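Penicillin-binding protein 1A (PDB 5CXW) builds and cross-links cell-wall peptidoglycan in Mycobacterium tuberculosis, joining peptide side branches through the penicillin-sensitive transpeptidase domain that makes up most of this construct. Local coordinates at residues 313-318 with 350-355. Sequence-based numbering, arbitrary orientation.
Sequences PSLSTA and ATMDGA
M352 reaches from the helix to the face of the strand, between the side chains of L315 and T317, its thioether sulfur next to both. The chain leaves the backbone with CG anti to the carbonyl carbon (chi1 -72°) and then bends at chi2 and chi3, which carries SD and CE onto the strand. M352 SD lies 3.1 Å from T317 OG1. That hydroxyl is hydrogen-bonded to the side chain of S66 on strand 60-67, its main polar partner. Beyond the sulfur, the methyl CE of M352 settles 3.4 Å from the carbonyl O of L315. One branch of L315, CD2, comes within 3.9 Å of M352 SD and packs against A355 CB, nearly one helical turn further on, at 3.6 Å. L315 and T317, two residues apart, both point at the helix, whereas S316 faces the opposite side of the sheet and meets helix 211-222. This is the sheet-helix packing of the penicillin-binding transpeptidase fold: helix 343-356 lies on the central antiparallel sheet, and the axes of 315-318 and 350-355 run roughly antiparallel (154°), 9.5 Å apart. T317 CG2 and T351 CG2 meet more loosely at 4.2 Å. T351 also touches V64 and S66 of the adjoining strand and A45 and A48 of helix 39-53, while its hydroxyl is hydrogen-bonded to the carbonyl O of I347.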
ATOM      1  N   PRO A 313       4.248   1.926  13.521  1.00 12.19           N
ATOM      2  CA  PRO A 313       2.920   2.051  14.144  1.00 12.73           C
ATOM      3  C   PRO A 313       2.269   3.440  13.986  1.00 13.53           C
ATOM      4  O   PRO A 313       1.047   3.589  14.176  1.00 13.99           O
ATOM      5  CB  PRO A 313       3.215   1.730  15.625  1.00 13.00           C
ATOM      6  CG  PRO A 313       4.455   0.870  15.559  1.00 12.82           C
ATOM      7  CD  PRO A 313       5.269   1.438  14.465  1.00 12.35           C
ATOM      8  N   SER A 314       3.055   4.448  13.629  1.00 13.93           N
ATOM      9  CA  SER A 314       2.601   5.836  13.556  1.00 14.24           C
ATOM     10  C   SER A 314       2.495   6.400  12.127  1.00 13.69           C
ATOM     11  O   SER A 314       2.045   7.509  11.970  1.00 14.21           O
ATOM     12  CB  SER A 314       3.493   6.699  14.438  1.00 15.54           C
ATOM     13  OG  SER A 314       3.269   6.372  15.818  1.00 16.28           O
ATOM     14  N   LEU A 315       2.876   5.644  11.094  1.00 13.04           N
ATOM     15  CA  LEU A 315       2.803   6.125   9.731  1.00 12.56           C
ATOM     16  C   LEU A 315       2.891   4.993   8.741  1.00 11.65           C
ATOM     17  O   LEU A 315       3.756   4.145   8.832  1.00 10.85           O
ATOM     18  CB  LEU A 315       3.862   7.188   9.416  1.00 13.33           C
ATOM     19  CG  LEU A 315       3.527   8.053   8.201  1.00 13.75           C
ATOM     20  CD1 LEU A 315       2.327   8.964   8.464  1.00 14.03           C
ATOM     21  CD2 LEU A 315       4.760   8.912   7.940  1.00 14.62           C
ATOM     22  N   SER A 316       1.922   4.967   7.820  1.00 11.04           N
ATOM     23  CA  SER A 316       1.902   3.990   6.729  1.00 10.68           C
ATOM     24  C   SER A 316       1.998   4.685   5.423  1.00 10.84           C
ATOM     25  O   SER A 316       1.182   5.567   5.119  1.00 11.45           O
ATOM     26  CB  SER A 316       0.579   3.192   6.755  1.00 10.76           C
ATOM     27  OG  SER A 316       0.543   2.314   5.608  1.00 10.65           O
ATOM     28  N   THR A 317       3.012   4.335   4.635  1.00 10.76           N
ATOM     29  CA  THR A 317       3.269   5.025   3.379  1.00 10.89           C
ATOM     30  C   THR A 317       3.335   4.017   2.205  1.00 10.54           C
ATOM     31  O   THR A 317       4.040   2.991   2.267  1.00 10.22           O
ATOM     32  CB  THR A 317       4.575   5.844   3.432  1.00 11.04           C
ATOM     33  OG1 THR A 317       4.483   6.831   4.482  1.00 11.45           O
ATOM     34  CG2 THR A 317       4.817   6.575   2.088  1.00 11.23           C
ATOM     35  N   ALA A 318       2.575   4.330   1.153  1.00 10.67           N
ATOM     36  CA  ALA A 318       2.598   3.597  -0.078  1.00 10.44           C
ATOM     37  C   ALA A 318       3.230   4.476  -1.183  1.00 10.74           C
ATOM     38  O   ALA A 318       2.910   5.646  -1.318  1.00 11.61           O
ATOM     39  CB  ALA A 318       1.177   3.236  -0.507  1.00 10.39           C
ATOM     40  N   ALA A 350      12.919   7.735   2.114  1.00 14.11           N
ATOM     41  CA  ALA A 350      13.164   9.166   2.295  1.00 14.80           C
ATOM     42  C   ALA A 350      11.937   9.861   2.848  1.00 14.78           C
ATOM     43  O   ALA A 350      12.050  10.721   3.750  1.00 14.73           O
ATOM     44  CB  ALA A 350      13.570   9.790   0.990  1.00 15.56           C
ATOM     45  N   THR A 351      10.771   9.462   2.372  1.00 14.27           N
ATOM     46  CA  THR A 351       9.530  10.063   2.874  1.00 14.34           C
ATOM     47  C   THR A 351       9.339   9.691   4.341  1.00 14.19           C
ATOM     48  O   THR A 351       9.002  10.541   5.193  1.00 14.10           O
ATOM     49  CB  THR A 351       8.348   9.551   2.041  1.00 14.18           C
ATOM     50  OG1 THR A 351       8.488   9.983   0.656  1.00 14.36           O
ATOM     51  CG2 THR A 351       7.015  10.137   2.607  1.00 14.37           C
ATOM     52  N   MET A 352       9.537   8.399   4.641  1.00 13.97           N
ATOM     53  CA  MET A 352       9.339   7.915   6.025  1.00 14.43           C
ATOM     54  C   MET A 352      10.334   8.575   6.996  1.00 14.97           C
ATOM     55  O   MET A 352       9.935   9.108   8.031  1.00 15.20           O
ATOM     56  CB  MET A 352       9.407   6.401   6.110  1.00 13.86           C
ATOM     57  CG  MET A 352       8.170   5.728   5.484  1.00 13.78           C
ATOM     58  SD  MET A 352       6.689   5.882   6.491  1.00 14.19           S
ATOM     59  CE  MET A 352       6.882   4.539   7.675  1.00 13.97           C
ATOM     60  N   ASP A 353      11.599   8.563   6.615  1.00 15.69           N
ATOM     61  CA  ASP A 353      12.681   9.133   7.443  1.00 16.45           C
ATOM     62  C   ASP A 353      12.378  10.626   7.713  1.00 17.31           C
ATOM     63  O   ASP A 353      12.446  11.115   8.849  1.00 18.33           O
ATOM     64  CB  ASP A 353      14.044   8.994   6.738  1.00 17.49           C
ATOM     65  CG  ASP A 353      14.627   7.576   6.802  1.00 17.39           C
ATOM     66  OD1 ASP A 353      14.199   6.784   7.688  1.00 17.37           O
ATOM     67  OD2 ASP A 353      15.588   7.322   6.044  1.00 17.37           O
ATOM     68  N   GLY A 354      12.037  11.354   6.650  1.00 17.17           N
ATOM     69  CA  GLY A 354      11.690  12.749   6.792  1.00 17.33           C
ATOM     70  C   GLY A 354      10.460  13.038   7.635  1.00 16.80           C
ATOM     71  O   GLY A 354      10.446  13.995   8.427  1.00 17.07           O
ATOM     72  N   ALA A 355       9.392  12.265   7.412  1.00 15.77           N
ATOM     73  CA  ALA A 355       8.143  12.488   8.097  1.00 15.65           C
ATOM     74  C   ALA A 355       8.261  12.180   9.563  1.00 16.02           C
ATOM     75  O   ALA A 355       7.605  12.844  10.375  1.00 15.89           O
ATOM     76  CB  ALA A 355       7.049  11.626   7.474  1.00 15.29           C
TER